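Local atomic coordinates of thymine dioxygenase (Neurospora crassa, PDB entry 5C3Q), a protein that probably hydroxylates the methyl group of thymine as a metal- and 2-oxoglutarate-dependent dioxygenase built on a double-stranded beta-helix. Residues Glu202-Lys205 / Val211-Gly214; Leu30-Ala35 / Ile169-Gly174; Lys5-Glu10 / Thr246-Thr251; Ala68-Leu73 / Pro136-Gln141. All blocks are in the same frame, centred on the assembly; numbering follows the deposited sequence.

Interaction 1 of 4, residues Glu202-Lys205 / Val211-Gly214; sequences EVFK and VRAG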
loop_
_atom_site.group_PDB
_atom_site.type_symbol
_atom_site.label_atom_id
_atom_site.label_comp_id
_atom_site.label_asym_id
_atom_site.label_seq_id
_atom_site.Cartn_x
_atom_site.Cartn_y
_atom_site.Cartn_z
ATOM N N GLU A 202 -0.177 -4.554 -26.883
ATOM C CA GLU A 202 0.150 -5.843 -27.505
ATOM C C GLU A 202 1.097 -6.691 -26.649
ATOM O O GLU A 202 1.072 -7.917 -26.733
ATOM C CB GLU A 202 0.732 -5.651 -28.917
ATOM C CG GLU A 202 2.140 -5.063 -28.964
ATOM C CD GLU A 202 2.649 -4.840 -30.383
ATOM O OE1 GLU A 202 3.614 -4.066 -30.550
ATOM O OE2 GLU A 202 2.095 -5.437 -31.330
ATOM N N VAL A 203 1.921 -6.039 -25.828
ATOM C CA VAL A 203 2.803 -6.741 -24.885
ATOM C C VAL A 203 2.007 -7.719 -24.022
ATOM O O VAL A 203 2.464 -8.832 -23.755
ATOM C CB VAL A 203 3.573 -5.760 -23.968
ATOM C CG1 VAL A 203 4.320 -6.505 -22.865
ATOM C CG2 VAL A 203 4.549 -4.924 -24.783
ATOM N N PHE A 204 0.813 -7.298 -23.607
ATOM C CA PHE A 204 -0.068 -8.127 -22.782
ATOM C C PHE A 204 -0.677 -9.318 -23.540
ATOM O O PHE A 204 -1.155 -10.266 -22.918
ATOM C CB PHE A 204 -1.171 -7.260 -22.161
ATOM C CG PHE A 204 -0.654 -6.241 -21.179
ATOM C CD1 PHE A 204 -0.252 -4.981 -21.604
ATOM C CD2 PHE A 204 -0.558 -6.548 -19.829
ATOM C CE1 PHE A 204 0.231 -4.047 -20.700
ATOM C CE2 PHE A 204 -0.073 -5.619 -18.921
ATOM C CZ PHE A 204 0.322 -4.368 -19.356
ATOM N N LYS A 205 -0.663 -9.264 -24.872
ATOM C CA LYS A 205 -1.073 -10.400 -25.717
ATOM C C LYS A 205 0.109 -11.301 -26.064
ATOM O O LYS A 205 -0.026 -12.524 -26.090
ATOM C CB LYS A 205 -1.729 -9.917 -27.011
ATOM C CG LYS A 205 -3.130 -9.347 -26.843
ATOM C CD LYS A 205 -3.928 -9.429 -28.140
ATOM C CE LYS A 205 -3.227 -8.735 -29.301
ATOM N NZ LYS A 205 -4.021 -8.795 -30.561
ATOM N N VAL A 211 1.166 -8.745 -16.146
ATOM C CA VAL A 211 0.510 -7.662 -15.394
ATOM C C VAL A 211 1.487 -6.542 -15.037
ATOM O O VAL A 211 2.689 -6.644 -15.289
ATOM C CB VAL A 211 -0.195 -8.180 -14.119
ATOM C CG1 VAL A 211 -1.306 -9.149 -14.489
ATOM C CG2 VAL A 211 0.789 -8.835 -13.156
ATOM N N ARG A 212 0.952 -5.458 -14.479
ATOM C CA ARG A 212 1.775 -4.358 -13.987
ATOM C C ARG A 212 2.212 -4.621 -12.543
ATOM O O ARG A 212 3.356 -4.349 -12.185
ATOM C CB ARG A 212 1.040 -3.017 -14.130
ATOM C CG ARG A 212 1.311 -2.345 -15.469
ATOM C CD ARG A 212 0.582 -1.018 -15.633
ATOM N NE ARG A 212 1.247 -0.163 -16.618
ATOM C CZ ARG A 212 0.740 0.952 -17.140
ATOM N NH1 ARG A 212 -0.470 1.386 -16.798
ATOM N NH2 ARG A 212 1.456 1.641 -18.020
ATOM N N ALA A 213 1.300 -5.149 -11.726
ATOM C CA ALA A 213 1.626 -5.621 -10.375
ATOM C C ALA A 213 0.850 -6.896 -10.059
ATOM O O ALA A 213 -0.377 -6.905 -10.116
ATOM C CB ALA A 213 1.323 -4.555 -9.335
ATOM N N GLY A 214 1.570 -7.966 -9.718
ATOM C CA GLY A 214 0.951 -9.260 -9.428
ATOM C C GLY A 214 0.018 -9.222 -8.232
ATOM O O GLY A 214 0.202 -8.420 -7.314
#
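The ring of Phe-204 reaches across to Val-211 and Arg-212, and it supplies the whole bridge between the short helix that carries Phe-204 and the turn that leads into strand 213-216. The two backbones stay well apart, with Phe-204 CA and Val-211 CA separated by 7.4 Å. At the root of the side chain, Phe-204 CB is still 6.6 Å from Val-211 N. The first torsion (chi1 -65°) places CG anti to the carbonyl carbon and beside the backbone N, which sends the ring on towards the turn. Phe-204 CD2 approaches Val-211 N to 4.6 Å, a loose approach. The real touch comes one atom further out, where Phe-204 CE2 meets Val-211 CA at 4.1 Å. The tip, Phe-204 CZ, faces Arg-212 CG at 4.5 Å. Both partners lie near the ring plane, so the ring uses its edge and not a face. Val-211 joins in through its backbone, because its CB points away and its side chain touches Asp-118 and Val-276. Arg-212 offers only its aliphatic part here. Its extended chain (chi2 180°) carries NH2 to the carbonyl oxygens of Pro-197 and Pro-286, beside Tyr-196 and Arg-288, two 2-oxoglutarate-binding residues; its side chain lies about 7 Å from the bound cosubstrate. Arg-212 and Ala-213 both form backbone hydrogen bonds with Val-275, a classic beta bulge. The helix carrying Phe-204 follows strand 190-200 in the chain, with Phe-204 lying on Val-199 of that strand, while Arg-212 fits between strands 190-200, 273-275 and 284-295.

Interaction 2 of 4, residues Leu30-Ala35 / Ile169-Gly174; sequences LKLETA and IAVGMG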
loop_
_atom_site.group_PDB
_atom_site.type_symbol
_atom_site.label_atom_id
_atom_site.label_comp_id
_atom_site.label_asym_id
_atom_site.label_seq_id
_atom_site.Cartn_x
_atom_site.Cartn_y
_atom_site.Cartn_z
ATOM N N LEU A 30 -21.059 13.309 14.454
ATOM C CA LEU A 30 -20.491 13.149 13.115
ATOM C C LEU A 30 -19.168 12.379 13.134
ATOM O O LEU A 30 -18.889 11.581 12.236
ATOM C CB LEU A 30 -20.281 14.520 12.470
ATOM C CG LEU A 30 -19.767 14.542 11.029
ATOM C CD1 LEU A 30 -20.736 13.844 10.087
ATOM C CD2 LEU A 30 -19.538 15.980 10.586
ATOM N N LYS A 31 -18.357 12.643 14.156
ATOM C CA LYS A 31 -17.076 11.968 14.356
ATOM C C LYS A 31 -17.256 10.460 14.493
ATOM O O LYS A 31 -16.575 9.679 13.824
ATOM C CB LYS A 31 -16.411 12.514 15.619
ATOM C CG LYS A 31 -14.939 12.168 15.769
ATOM C CD LYS A 31 -14.179 13.228 16.564
ATOM C CE LYS A 31 -14.463 14.635 16.049
ATOM N NZ LYS A 31 -13.379 15.621 16.303
ATOM N N LEU A 32 -18.179 10.067 15.368
ATOM C CA LEU A 32 -18.494 8.660 15.593
ATOM C C LEU A 32 -19.103 8.006 14.355
ATOM O O LEU A 32 -18.723 6.891 13.989
ATOM C CB LEU A 32 -19.446 8.505 16.784
ATOM C CG LEU A 32 -19.793 7.066 17.180
ATOM C CD1 LEU A 32 -18.549 6.292 17.598
ATOM C CD2 LEU A 32 -20.821 7.055 18.297
ATOM N N GLU A 33 -20.043 8.694 13.709
ATOM C CA GLU A 33 -20.645 8.186 12.472
ATOM C C GLU A 33 -19.565 7.898 11.427
ATOM O O GLU A 33 -19.586 6.863 10.762
ATOM C CB GLU A 33 -21.657 9.184 11.899
ATOM C CG GLU A 33 -22.367 8.692 10.641
ATOM C CD GLU A 33 -23.312 9.723 10.041
ATOM O OE1 GLU A 33 -24.482 9.370 9.777
ATOM O OE2 GLU A 33 -22.893 10.886 9.830
ATOM N N THR A 34 -18.628 8.826 11.286
ATOM C CA THR A 34 -17.567 8.705 10.295
ATOM C C THR A 34 -16.605 7.565 10.654
ATOM O O THR A 34 -16.205 6.789 9.788
ATOM C CB THR A 34 -16.801 10.035 10.150
ATOM O OG1 THR A 34 -17.732 11.086 9.859
ATOM C CG2 THR A 34 -15.784 9.960 9.031
ATOM N N ALA A 35 -16.242 7.470 11.929
ATOM C CA ALA A 35 -15.363 6.407 12.406
ATOM C C ALA A 35 -15.983 5.029 12.172
ATOM O O ALA A 35 -15.304 4.105 11.720
ATOM C CB ALA A 35 -15.049 6.604 13.880
ATOM N N ILE A 169 -10.385 3.862 13.523
ATOM C CA ILE A 169 -10.681 2.453 13.756
ATOM C C ILE A 169 -11.026 2.202 15.231
ATOM O O ILE A 169 -11.990 1.504 15.531
ATOM C CB ILE A 169 -9.522 1.551 13.292
ATOM C CG1 ILE A 169 -9.479 1.526 11.758
ATOM C CG2 ILE A 169 -9.667 0.147 13.856
ATOM C CD1 ILE A 169 -8.242 0.884 11.176
ATOM N N ALA A 170 -10.239 2.770 16.138
ATOM C CA ALA A 170 -10.464 2.593 17.578
ATOM C C ALA A 170 -11.798 3.191 18.012
ATOM O O ALA A 170 -12.565 2.557 18.743
ATOM C CB ALA A 170 -9.324 3.213 18.375
ATOM N N VAL A 171 -12.079 4.405 17.545
ATOM C CA VAL A 171 -13.339 5.071 17.861
ATOM C C VAL A 171 -14.505 4.254 17.303
ATOM O O VAL A 171 -15.521 4.089 17.968
ATOM C CB VAL A 171 -13.368 6.526 17.331
ATOM C CG1 VAL A 171 -14.759 7.135 17.467
ATOM C CG2 VAL A 171 -12.356 7.378 18.088
ATOM N N GLY A 172 -14.344 3.722 16.095
ATOM C CA GLY A 172 -15.370 2.876 15.487
ATOM C C GLY A 172 -15.623 1.607 16.285
ATOM O O GLY A 172 -16.760 1.152 16.398
ATOM N N MET A 173 -14.550 1.042 16.838
ATOM C CA MET A 173 -14.622 -0.159 17.675
ATOM C C MET A 173 -15.203 0.116 19.060
ATOM O O MET A 173 -15.614 -0.815 19.753
ATOM C CB MET A 173 -13.226 -0.772 17.853
ATOM C CG MET A 173 -12.709 -1.554 16.657
ATOM S SD MET A 173 -11.011 -2.101 16.941
ATOM C CE MET A 173 -10.702 -3.069 15.467
ATOM N N GLY A 174 -15.209 1.378 19.478
ATOM C CA GLY A 174 -15.685 1.743 20.811
ATOM C C GLY A 174 -14.661 1.484 21.905
ATOM O O GLY A 174 -15.011 1.405 23.080
#
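The peptide plane joining Val-171 to Gly-172 is the flat group in this contact, and Ala-35 and Leu-32 both rest on the same face of it. Ala-35 CB stands almost directly above Gly-172 N at 3.7 Å. Leu-32 CD1 lies over the carbonyl end, 3.8 Å from Val-171 O and set partly outwards from it. The motif is a nearly perpendicular helix crossing: the segments of helix 28-44 and helix 147-173 meet at -99°, with axes 8.3 Å apart. Such close approach is possible where small residues face each other, and here Ala-35 CA and Gly-172 CA are only 4.7 Å apart.

Val-171 completes the apolar part. Val-171 CG1, anti to the backbone N (chi1 171°), packs against Ala-35 CB at 3.6 Å and touches Leu-32 CD1 at 3.9 Å, so this one methyl is shared by two residues a turn apart. Beyond the crossing, helix 147-173 terminates in a Schellman motif at Gly-174, whose N bonds back to Val-171 O. Further along helix 28-44, Met-173 lies on Leu-39 and Ile-169 on Phe-42. The contact packs helix 28-44 against the C-terminal end of helix 147-173, away from the metal and ligand sites. Within helix 28-44, Leu-30 O is gripped twice: Thr-34 N and Thr-34 OG1 approach from opposite faces of the carbonyl plane, the hydroxyl at 2.7 Å with a C=O...O angle of 149°.

Interaction 3 of 4, residues Lys5-Glu10 / Thr246-Thr251; sequences KAAVNE and TPIENT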
loop_
_atom_site.group_PDB
_atom_site.type_symbol
_atom_site.label_atom_id
_atom_site.label_comp_id
_atom_site.label_asym_id
_atom_site.label_seq_id
_atom_site.Cartn_x
_atom_site.Cartn_y
_atom_site.Cartn_z
ATOM N N LYS A 5 -21.634 8.629 -1.953
ATOM C CA LYS A 5 -21.796 7.523 -2.891
ATOM C C LYS A 5 -20.530 6.673 -2.855
ATOM O O LYS A 5 -19.423 7.208 -2.850
ATOM C CB LYS A 5 -22.047 8.036 -4.311
ATOM C CG LYS A 5 -22.237 6.936 -5.346
ATOM C CD LYS A 5 -22.678 7.512 -6.679
ATOM C CE LYS A 5 -22.684 6.466 -7.783
ATOM N NZ LYS A 5 -21.310 6.176 -8.284
ATOM N N ALA A 6 -20.698 5.355 -2.807
ATOM C CA ALA A 6 -19.564 4.428 -2.747
ATOM C C ALA A 6 -18.570 4.675 -3.883
ATOM O O ALA A 6 -18.963 4.994 -5.002
ATOM C CB ALA A 6 -20.058 2.990 -2.782
ATOM N N ALA A 7 -17.283 4.549 -3.582
ATOM C CA ALA A 7 -16.239 4.674 -4.598
ATOM C C ALA A 7 -16.335 3.523 -5.596
ATOM O O ALA A 7 -16.174 3.721 -6.796
ATOM C CB ALA A 7 -14.865 4.693 -3.948
ATOM N N VAL A 8 -16.600 2.325 -5.080
ATOM C CA VAL A 8 -16.756 1.124 -5.894
ATOM C C VAL A 8 -17.965 0.341 -5.402
ATOM O O VAL A 8 -18.148 0.166 -4.201
ATOM C CB VAL A 8 -15.504 0.225 -5.801
ATOM C CG1 VAL A 8 -15.684 -1.057 -6.600
ATOM C CG2 VAL A 8 -14.275 0.978 -6.280
ATOM N N ASN A 9 -18.783 -0.127 -6.342
ATOM C CA ASN A 9 -19.957 -0.933 -6.024
ATOM C C ASN A 9 -20.275 -1.898 -7.164
ATOM O O ASN A 9 -21.127 -1.617 -8.013
ATOM C CB ASN A 9 -21.159 -0.035 -5.724
ATOM C CG ASN A 9 -22.325 -0.798 -5.120
ATOM O OD1 ASN A 9 -22.391 -2.024 -5.197
ATOM N ND2 ASN A 9 -23.259 -0.070 -4.516
ATOM N N GLU A 10 -19.575 -3.031 -7.175
ATOM C CA GLU A 10 -19.719 -4.034 -8.224
ATOM C C GLU A 10 -19.443 -5.433 -7.677
ATOM O O GLU A 10 -18.516 -5.631 -6.891
ATOM C CB GLU A 10 -18.754 -3.748 -9.375
ATOM C CG GLU A 10 -19.045 -2.470 -10.147
ATOM C CD GLU A 10 -18.080 -2.223 -11.299
ATOM O OE1 GLU A 10 -17.317 -3.148 -11.675
ATOM O OE2 GLU A 10 -18.094 -1.094 -11.840
ATOM N N THR A 246 -11.668 2.346 -9.534
ATOM C CA THR A 246 -11.637 3.568 -10.332
ATOM C C THR A 246 -10.921 4.701 -9.591
ATOM O O THR A 246 -11.204 4.942 -8.418
ATOM C CB THR A 246 -13.071 4.013 -10.667
ATOM O OG1 THR A 246 -13.806 2.886 -11.162
ATOM C CG2 THR A 246 -13.082 5.131 -11.712
ATOM N N PRO A 247 -9.982 5.392 -10.266
ATOM C CA PRO A 247 -9.381 6.574 -9.650
ATOM C C PRO A 247 -10.410 7.689 -9.430
ATOM O O PRO A 247 -11.225 7.958 -10.315
ATOM C CB PRO A 247 -8.331 7.014 -10.678
ATOM C CG PRO A 247 -8.039 5.794 -11.482
ATOM C CD PRO A 247 -9.330 5.046 -11.543
ATOM N N ILE A 248 -10.385 8.298 -8.246
ATOM C CA ILE A 248 -11.196 9.480 -7.949
ATOM C C ILE A 248 -10.237 10.604 -7.559
ATOM O O ILE A 248 -9.382 10.421 -6.688
ATOM C CB ILE A 248 -12.216 9.208 -6.822
ATOM C CG1 ILE A 248 -13.230 8.154 -7.283
ATOM C CG2 ILE A 248 -12.940 10.492 -6.422
ATOM C CD1 ILE A 248 -14.222 7.717 -6.220
ATOM N N GLU A 249 -10.374 11.760 -8.204
ATOM C CA GLU A 249 -9.445 12.874 -7.988
ATOM C C GLU A 249 -9.345 13.246 -6.507
ATOM O O GLU A 249 -10.350 13.306 -5.804
ATOM C CB GLU A 249 -9.846 14.106 -8.810
ATOM C CG GLU A 249 -8.762 15.180 -8.855
ATOM C CD GLU A 249 -9.191 16.444 -9.580
ATOM O OE1 GLU A 249 -8.492 17.473 -9.436
ATOM O OE2 GLU A 249 -10.224 16.420 -10.289
ATOM N N ASN A 250 -8.114 13.475 -6.058
ATOM C CA ASN A 250 -7.803 13.853 -4.682
ATOM C C ASN A 250 -8.393 12.933 -3.611
ATOM O O ASN A 250 -8.853 13.391 -2.565
ATOM C CB ASN A 250 -8.193 15.315 -4.431
ATOM C CG ASN A 250 -7.387 16.286 -5.281
ATOM O OD1 ASN A 250 -6.218 16.042 -5.597
ATOM N ND2 ASN A 250 -8.006 17.389 -5.655
ATOM N N THR A 251 -8.365 11.630 -3.876
ATOM C CA THR A 251 -8.668 10.637 -2.852
ATOM C C THR A 251 -7.415 9.830 -2.564
ATOM O O THR A 251 -6.473 9.813 -3.361
ATOM C CB THR A 251 -9.788 9.667 -3.278
ATOM O OG1 THR A 251 -9.406 8.982 -4.480
ATOM C CG2 THR A 251 -11.104 10.415 -3.503
#
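Ala-7 and Val-8 pass beside Thr-246 and Ile-248 without backbone pairing, the nearest alpha carbons, Val-8 CA and Thr-246 CA, being 7.2 Å apart. The principal side-chain touch is between methyls: Ile-248 CD1 lies 3.8 Å from Ala-7 CB and 4.0 Å from Ala-7 CA, so it rests on the alanine's root as well as its methyl. With CG1 anti to the carbonyl carbon (chi1 -65°), the longer branch of Ile-248 is the one that spans the gap, while CG2 stays behind. A looser approach brings Val-8 CG2 to 4.4 Å from Thr-246 N.

In the fold, strand 8-10 is an outermost strand of the large mixed sheet, and a classic bulge at Ala-7 and Val-8 faces Ile-15 of the next strand. The opposing loop links strand 242-244 of the smaller sheet to strand 251-256 of the large one, within the double-stranded beta-helix. Tyr-49 lies between the two: Ala-7, Val-8 and Ile-248 all touch it, and its OH bonds to Thr-246 O. The loop closes with a type II turn from Ile-248 to Thr-251, where Thr-251 OG1 donates to Ile-248 O at 2.6 Å, tilted 25° from the carbonyl plane; the backbone bond from Thr-251 N to the same oxygen is weak.

Interaction 4 of 4, residues Ala68-Leu73 / Pro136-Gln141; sequences AKFFKL and PWPAEQ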
loop_
_atom_site.group_PDB
_atom_site.type_symbol
_atom_site.label_atom_id
_atom_site.label_comp_id
_atom_site.label_asym_id
_atom_site.label_seq_id
_atom_site.Cartn_x
_atom_site.Cartn_y
_atom_site.Cartn_z
ATOM N N ALA A 68 8.488 11.227 -10.292
ATOM C CA ALA A 68 8.707 11.108 -11.735
ATOM C C ALA A 68 10.133 11.512 -12.117
ATOM O O ALA A 68 10.732 10.919 -13.009
ATOM C CB ALA A 68 7.695 11.949 -12.502
ATOM N N LYS A 69 10.675 12.514 -11.431
ATOM C CA LYS A 69 12.050 12.953 -11.674
ATOM C C LYS A 69 13.077 11.903 -11.251
ATOM O O LYS A 69 14.110 11.755 -11.903
ATOM C CB LYS A 69 12.323 14.296 -10.988
ATOM C CG LYS A 69 11.645 15.467 -11.682
ATOM C CD LYS A 69 11.714 16.738 -10.854
ATOM C CE LYS A 69 10.964 17.875 -11.530
ATOM N NZ LYS A 69 11.304 19.193 -10.929
ATOM N N PHE A 70 12.800 11.163 -10.178
ATOM C CA PHE A 70 13.695 10.077 -9.778
ATOM C C PHE A 70 13.748 8.976 -10.830
ATOM O O PHE A 70 14.822 8.504 -11.178
ATOM C CB PHE A 70 13.292 9.454 -8.441
ATOM C CG PHE A 70 14.093 8.230 -8.093
ATOM C CD1 PHE A 70 15.315 8.345 -7.444
ATOM C CD2 PHE A 70 13.646 6.963 -8.450
ATOM C CE1 PHE A 70 16.062 7.220 -7.135
ATOM C CE2 PHE A 70 14.389 5.835 -8.148
ATOM C CZ PHE A 70 15.596 5.963 -7.486
ATOM N N PHE A 71 12.588 8.545 -11.315
ATOM C CA PHE A 71 12.541 7.410 -12.236
ATOM C C PHE A 71 13.090 7.759 -13.625
ATOM O O PHE A 71 13.469 6.866 -14.384
ATOM C CB PHE A 71 11.131 6.813 -12.297
ATOM C CG PHE A 71 10.738 6.091 -11.032
ATOM C CD1 PHE A 71 11.364 4.900 -10.682
ATOM C CD2 PHE A 71 9.770 6.609 -10.183
ATOM C CE1 PHE A 71 11.026 4.235 -9.518
ATOM C CE2 PHE A 71 9.420 5.943 -9.017
ATOM C CZ PHE A 71 10.048 4.757 -8.685
ATOM N N LYS A 72 13.157 9.054 -13.933
ATOM C CA LYS A 72 13.816 9.540 -15.154
ATOM C C LYS A 72 15.347 9.465 -15.090
ATOM O O LYS A 72 16.008 9.633 -16.109
ATOM C CB LYS A 72 13.388 10.979 -15.462
ATOM C CG LYS A 72 12.014 11.081 -16.103
ATOM C CD LYS A 72 11.596 12.530 -16.296
ATOM C CE LYS A 72 10.394 12.637 -17.219
ATOM N NZ LYS A 72 10.017 14.055 -17.468
ATOM N N LEU A 73 15.903 9.236 -13.900
ATOM C CA LEU A 73 17.338 8.980 -13.751
ATOM C C LEU A 73 17.793 7.814 -14.629
ATOM O O LEU A 73 17.018 6.890 -14.886
ATOM C CB LEU A 73 17.700 8.665 -12.290
ATOM C CG LEU A 73 18.525 9.632 -11.428
ATOM C CD1 LEU A 73 18.461 11.091 -11.865
ATOM C CD2 LEU A 73 18.110 9.486 -9.970
ATOM N N PRO A 136 19.125 4.711 1.225
ATOM C CA PRO A 136 20.090 4.985 0.157
ATOM C C PRO A 136 19.605 6.104 -0.768
ATOM O O PRO A 136 19.066 5.837 -1.842
ATOM C CB PRO A 136 20.176 3.647 -0.581
ATOM C CG PRO A 136 18.822 3.044 -0.403
ATOM C CD PRO A 136 18.298 3.526 0.927
ATOM N N TRP A 137 19.791 7.349 -0.339
ATOM C CA TRP A 137 19.328 8.502 -1.110
ATOM C C TRP A 137 20.227 8.720 -2.325
ATOM O O TRP A 137 21.436 8.520 -2.236
ATOM C CB TRP A 137 19.337 9.766 -0.255
ATOM C CG TRP A 137 18.408 9.731 0.915
ATOM C CD1 TRP A 137 18.746 9.543 2.222
ATOM C CD2 TRP A 137 16.986 9.909 0.887
ATOM N NE1 TRP A 137 17.622 9.593 3.013
ATOM C CE2 TRP A 137 16.529 9.813 2.218
ATOM C CE3 TRP A 137 16.055 10.137 -0.133
ATOM C CZ2 TRP A 137 15.178 9.936 2.558
ATOM C CZ3 TRP A 137 14.712 10.259 0.203
ATOM C CH2 TRP A 137 14.286 10.159 1.541
ATOM N N PRO A 138 19.642 9.133 -3.464
ATOM C CA PRO A 138 20.461 9.448 -4.630
ATOM C C PRO A 138 21.096 10.826 -4.479
ATOM O O PRO A 138 20.660 11.610 -3.636
ATOM C CB PRO A 138 19.445 9.449 -5.770
ATOM C CG PRO A 138 18.180 9.907 -5.129
ATOM C CD PRO A 138 18.220 9.442 -3.697
ATOM N N ALA A 139 22.110 11.114 -5.288
ATOM C CA ALA A 139 22.800 12.403 -5.229
ATOM C C ALA A 139 21.859 13.535 -5.641
ATOM O O ALA A 139 21.076 13.391 -6.581
ATOM C CB ALA A 139 24.035 12.390 -6.117
ATOM N N GLU A 140 21.944 14.653 -4.924
ATOM C CA GLU A 140 21.075 15.804 -5.150
ATOM C C GLU A 140 21.701 16.766 -6.160
ATOM O O GLU A 140 22.412 17.699 -5.777
ATOM C CB GLU A 140 20.826 16.541 -3.826
ATOM C CG GLU A 140 20.103 15.724 -2.757
ATOM C CD GLU A 140 18.622 16.058 -2.631
ATOM O OE1 GLU A 140 18.271 17.257 -2.698
ATOM O OE2 GLU A 140 17.812 15.124 -2.443
ATOM N N GLN A 141 21.446 16.529 -7.446
ATOM C CA GLN A 141 21.863 17.451 -8.505
ATOM C C GLN A 141 20.767 17.589 -9.559
ATOM O O GLN A 141 19.949 16.681 -9.746
ATOM C CB GLN A 141 23.183 17.000 -9.139
ATOM C CG GLN A 141 23.135 15.632 -9.801
ATOM C CD GLN A 141 24.491 15.186 -10.314
ATOM O OE1 GLN A 141 25.163 15.918 -11.044
ATOM N NE2 GLN A 141 24.901 13.975 -9.942
#
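Phe-70 and Leu-73 both make apolar contacts with Pro-138, packing helix 57-71 and the residues after it against the loop between strand 121-125 and helix 147-173, in the N-terminal family region. Pro-138 CG lies in the plane of the Phe-70 ring at its edge, 4.0 Å from CE1 and equally 4.0 Å from CD1, so the pyrrolidine corner sits against the bond between those two carbons. The two side chains cross at about a right angle. Phe-70 reaches this position with CG anti to its own N (chi1 173°). Beside it, Leu-73 CD2 approaches Pro-138 CB at 4.4 Å, so the proline rests against Phe-70 and Leu-73 together, which stand next to each other on one side of it. The two segments bury 87 Å² between them, both sides summed.

Aromatic contacts flank the apolar ones. Phe-70 presents a second part of its edge to Phe-71, with CD2 standing 3.8 Å above the centre of the Phe-71 ring. Rings of Tyr-123 and Phe-147 also meet Phe-70, with planes inclined at about 35° and 25°.

Polar bonds hold the backbones but do not bridge the two segments. Leu-73 N bonds to Phe-70 O at 3.0 Å. In the loop, Pro-136 O accepts from Tyr-123 OH, and the Glu-140 carboxylate receives Gly-146 N and Lys-148 N.

With neither a charge nor a polar group taking part across the gap, the attraction is probably van der Waals and hydrophobic, and so depends on fit, while the directional bonds probably help to hold the loop around Pro-138.

How the interactions relate
Along the chain, interaction 3 spans the others. Interaction 4 is nested inside the loop closed by interaction 2, and interaction 1 follows both. Helix 147-173 connects interactions 4 and 2, starting soon after the 136-141 loop and ending at 169-174; their centres are about 41 Å apart, on opposite sides of the chain's centre. From the centre of interaction 3, those of interactions 2 and 1 are about 21 Å and about 24 Å away; none touch. Interaction 2 joins two helices, interaction 4 a helix and a loop, and interaction 3 the N-terminus to the 2OG-Fe(II) oxygenase region that holds interaction 1. The Arg-212 side chain (interaction 1) lies about 7 Å from bound 2-oxoglutarate, that of Thr-246 (interaction 3) about 12 Å.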